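PDB 3T33: LanC-like protein GCR2 from Arabidopsis thaliana, which may take part in abscisic acid signalling and binds a zinc ion as a member of the LanC-like protein family. Local coordinates for residues A[364-367]-A[368-372]. Residues are numbered along the deposited sequence; the frame is centred on the assembly and turned at random.
Sequences SFLL and DKSEK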
ATOM      1  N   SER A 364      16.867  -1.998   4.926  1.00 28.27           N
ATOM      2  CA  SER A 364      18.080  -1.898   5.756  1.00 27.77           C
ATOM      3  C   SER A 364      18.255  -0.558   6.344  1.00 28.33           C
ATOM      4  O   SER A 364      18.591  -0.462   7.535  1.00 28.71           O
ATOM      5  CB  SER A 364      19.313  -2.268   4.961  1.00 27.21           C
ATOM      6  OG  SER A 364      19.072  -3.522   4.376  1.00 26.84           O
ATOM      7  N   PHE A 365      18.000   0.499   5.558  1.00 29.66           N
ATOM      8  CA  PHE A 365      18.064   1.859   6.104  1.00 31.33           C
ATOM      9  C   PHE A 365      17.180   1.995   7.333  1.00 33.60           C
ATOM     10  O   PHE A 365      17.643   2.404   8.421  1.00 33.96           O
ATOM     11  CB  PHE A 365      17.650   2.895   5.063  1.00 31.48           C
ATOM     12  CG  PHE A 365      17.690   4.336   5.594  1.00 33.49           C
ATOM     13  CD1 PHE A 365      16.562   4.923   6.172  1.00 29.69           C
ATOM     14  CD2 PHE A 365      18.861   5.093   5.504  1.00 31.88           C
ATOM     15  CE1 PHE A 365      16.621   6.256   6.698  1.00 35.64           C
ATOM     16  CE2 PHE A 365      18.919   6.408   6.008  1.00 31.63           C
ATOM     17  CZ  PHE A 365      17.805   6.983   6.601  1.00 33.30           C
ATOM     18  N   LEU A 366      15.897   1.628   7.178  1.00 34.02           N
ATOM     19  CA  LEU A 366      14.982   1.638   8.312  1.00 34.28           C
ATOM     20  C   LEU A 366      15.432   0.790   9.490  1.00 35.64           C
ATOM     21  O   LEU A 366      15.361   1.230  10.645  1.00 35.47           O
ATOM     22  CB  LEU A 366      13.577   1.153   7.895  1.00 34.17           C
ATOM     23  CG  LEU A 366      12.732   2.178   7.189  1.00 31.42           C
ATOM     24  CD1 LEU A 366      11.529   1.471   6.680  1.00 33.14           C
ATOM     25  CD2 LEU A 366      12.366   3.232   8.232  1.00 32.45           C
ATOM     26  N   LEU A 367      15.839  -0.440   9.259  1.00 36.17           N
ATOM     27  CA  LEU A 367      16.271  -1.207  10.433  1.00 37.97           C
ATOM     28  C   LEU A 367      17.497  -0.606  11.126  1.00 38.28           C
ATOM     29  O   LEU A 367      17.595  -0.571  12.374  1.00 37.73           O
ATOM     30  CB  LEU A 367      16.556  -2.631  10.049  1.00 39.20           C
ATOM     31  CG  LEU A 367      16.862  -3.682  11.128  1.00 42.86           C
ATOM     32  CD1 LEU A 367      16.354  -4.989  10.613  1.00 45.92           C
ATOM     33  CD2 LEU A 367      18.339  -3.846  11.390  1.00 46.06           C
ATOM     34  N   ASP A 368      18.433  -0.106  10.329  1.00 38.80           N
ATOM     35  CA  ASP A 368      19.708   0.352  10.903  1.00 38.55           C
ATOM     36  C   ASP A 368      19.557   1.711  11.622  1.00 38.34           C
ATOM     37  O   ASP A 368      20.151   1.936  12.688  1.00 37.20           O
ATOM     38  CB  ASP A 368      20.803   0.386   9.799  1.00 39.16           C
ATOM     39  CG  ASP A 368      22.244   0.506  10.368  1.00 40.77           C
ATOM     40  OD1 ASP A 368      22.759  -0.462  10.980  1.00 43.90           O
ATOM     41  OD2 ASP A 368      22.851   1.576  10.186  1.00 44.93           O
ATOM     42  N   LYS A 369      18.711   2.571  11.069  1.00 38.06           N
ATOM     43  CA  LYS A 369      18.728   3.975  11.426  1.00 38.88           C
ATOM     44  C   LYS A 369      17.471   4.492  12.105  1.00 39.99           C
ATOM     45  O   LYS A 369      17.540   5.546  12.782  1.00 40.22           O
ATOM     46  CB  LYS A 369      18.969   4.866  10.182  1.00 38.98           C
ATOM     47  CG  LYS A 369      20.201   4.540   9.293  1.00 39.50           C
ATOM     48  CD  LYS A 369      21.532   4.886   9.946  1.00 44.03           C
ATOM     49  CE  LYS A 369      22.709   4.339   9.136  1.00 43.18           C
ATOM     50  NZ  LYS A 369      23.887   5.219   9.379  1.00 49.67           N
ATOM     51  N   SER A 370      16.326   3.817  11.902  1.00 40.29           N
ATOM     52  CA  SER A 370      15.027   4.461  12.192  1.00 40.15           C
ATOM     53  C   SER A 370      14.800   4.821  13.668  1.00 41.20           C
ATOM     54  O   SER A 370      14.404   5.932  13.967  1.00 41.40           O
ATOM     55  CB  SER A 370      13.802   3.737  11.593  1.00 38.78           C
ATOM     56  OG  SER A 370      13.578   2.471  12.162  1.00 36.18           O
ATOM     57  N   GLU A 371      15.083   3.907  14.573  1.00 43.35           N
ATOM     58  CA  GLU A 371      14.894   4.155  15.994  1.00 46.04           C
ATOM     59  C   GLU A 371      15.689   5.409  16.432  1.00 47.14           C
ATOM     60  O   GLU A 371      15.124   6.320  17.054  1.00 46.56           O
ATOM     61  CB  GLU A 371      15.318   2.915  16.774  1.00 46.85           C
ATOM     62  CG  GLU A 371      15.016   2.925  18.269  1.00 51.54           C
ATOM     63  CD  GLU A 371      15.230   1.543  18.885  1.00 58.50           C
ATOM     64  OE1 GLU A 371      15.521   0.582  18.110  1.00 59.47           O
ATOM     65  OE2 GLU A 371      15.098   1.414  20.133  1.00 62.43           O
ATOM     66  N   LYS A 372      16.973   5.478  16.040  1.00 47.55           N
ATOM     67  CA  LYS A 372      17.777   6.599  16.387  1.00 49.03           C
ATOM     68  C   LYS A 372      17.235   7.875  15.728  1.00 49.56           C
ATOM     69  O   LYS A 372      17.176   8.930  16.367  1.00 49.94           O
ATOM     70  CB  LYS A 372      19.231   6.358  15.993  1.00 49.73           C
ATOM     71  CG  LYS A 372      20.248   6.759  17.072  1.00 53.46           C
ATOM     72  CD  LYS A 372      21.557   7.315  16.464  1.00 58.88           C
ATOM     73  CE  LYS A 372      22.777   7.081  17.406  1.00 61.67           C
ATOM     74  NZ  LYS A 372      22.531   7.401  18.871  1.00 61.27           N
TER
HETATM   75  O   HOH W   1      16.711   1.211  14.043  1.00 40.72           O
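One face of the F365 ring is met by the aliphatic part of K369, one helical turn on. CG of K369 sits 4.2 Å from the ring centroid, displaced toward the rim near CE2, a CH-pi contact in which the two side chains cross at about a right angle. F365 CG lies anti to its own N (chi1 180°), which brings the ring alongside the following turn; the K369 amine ends in a long salt bridge with D368 OD2. F11 meets the same ring with its plane inclined by about 40°.

D368 N and K369 N make regular i to i+4 bonds to S364 O and F365 O, but L366 O takes two donors, S370 N at 3.0 Å and S370 OG at 2.6 Å, approaching from opposite faces of its carbonyl plane. A chi1 of 66° turns the hydroxyl back onto that carbonyl, the familiar way a serine satisfies its hydroxyl inside a helix, while S370 CB packs against L366 CD2 at 3.7 Å. One residue later the helix kinks: a water accepts from E371 N at 3.2 Å and donates to L367 O at 2.6 Å, standing in for the direct i to i+4 bond.

Both segments lie on helix 353-375, away from the zinc site. D368 OD1 is hydrogen-bonded to S36 OG at the start of helix 36-42, L367 rests on L52 and Y55 of helix 45-69, and L366 packs on M395 and M398 of helix 392-402.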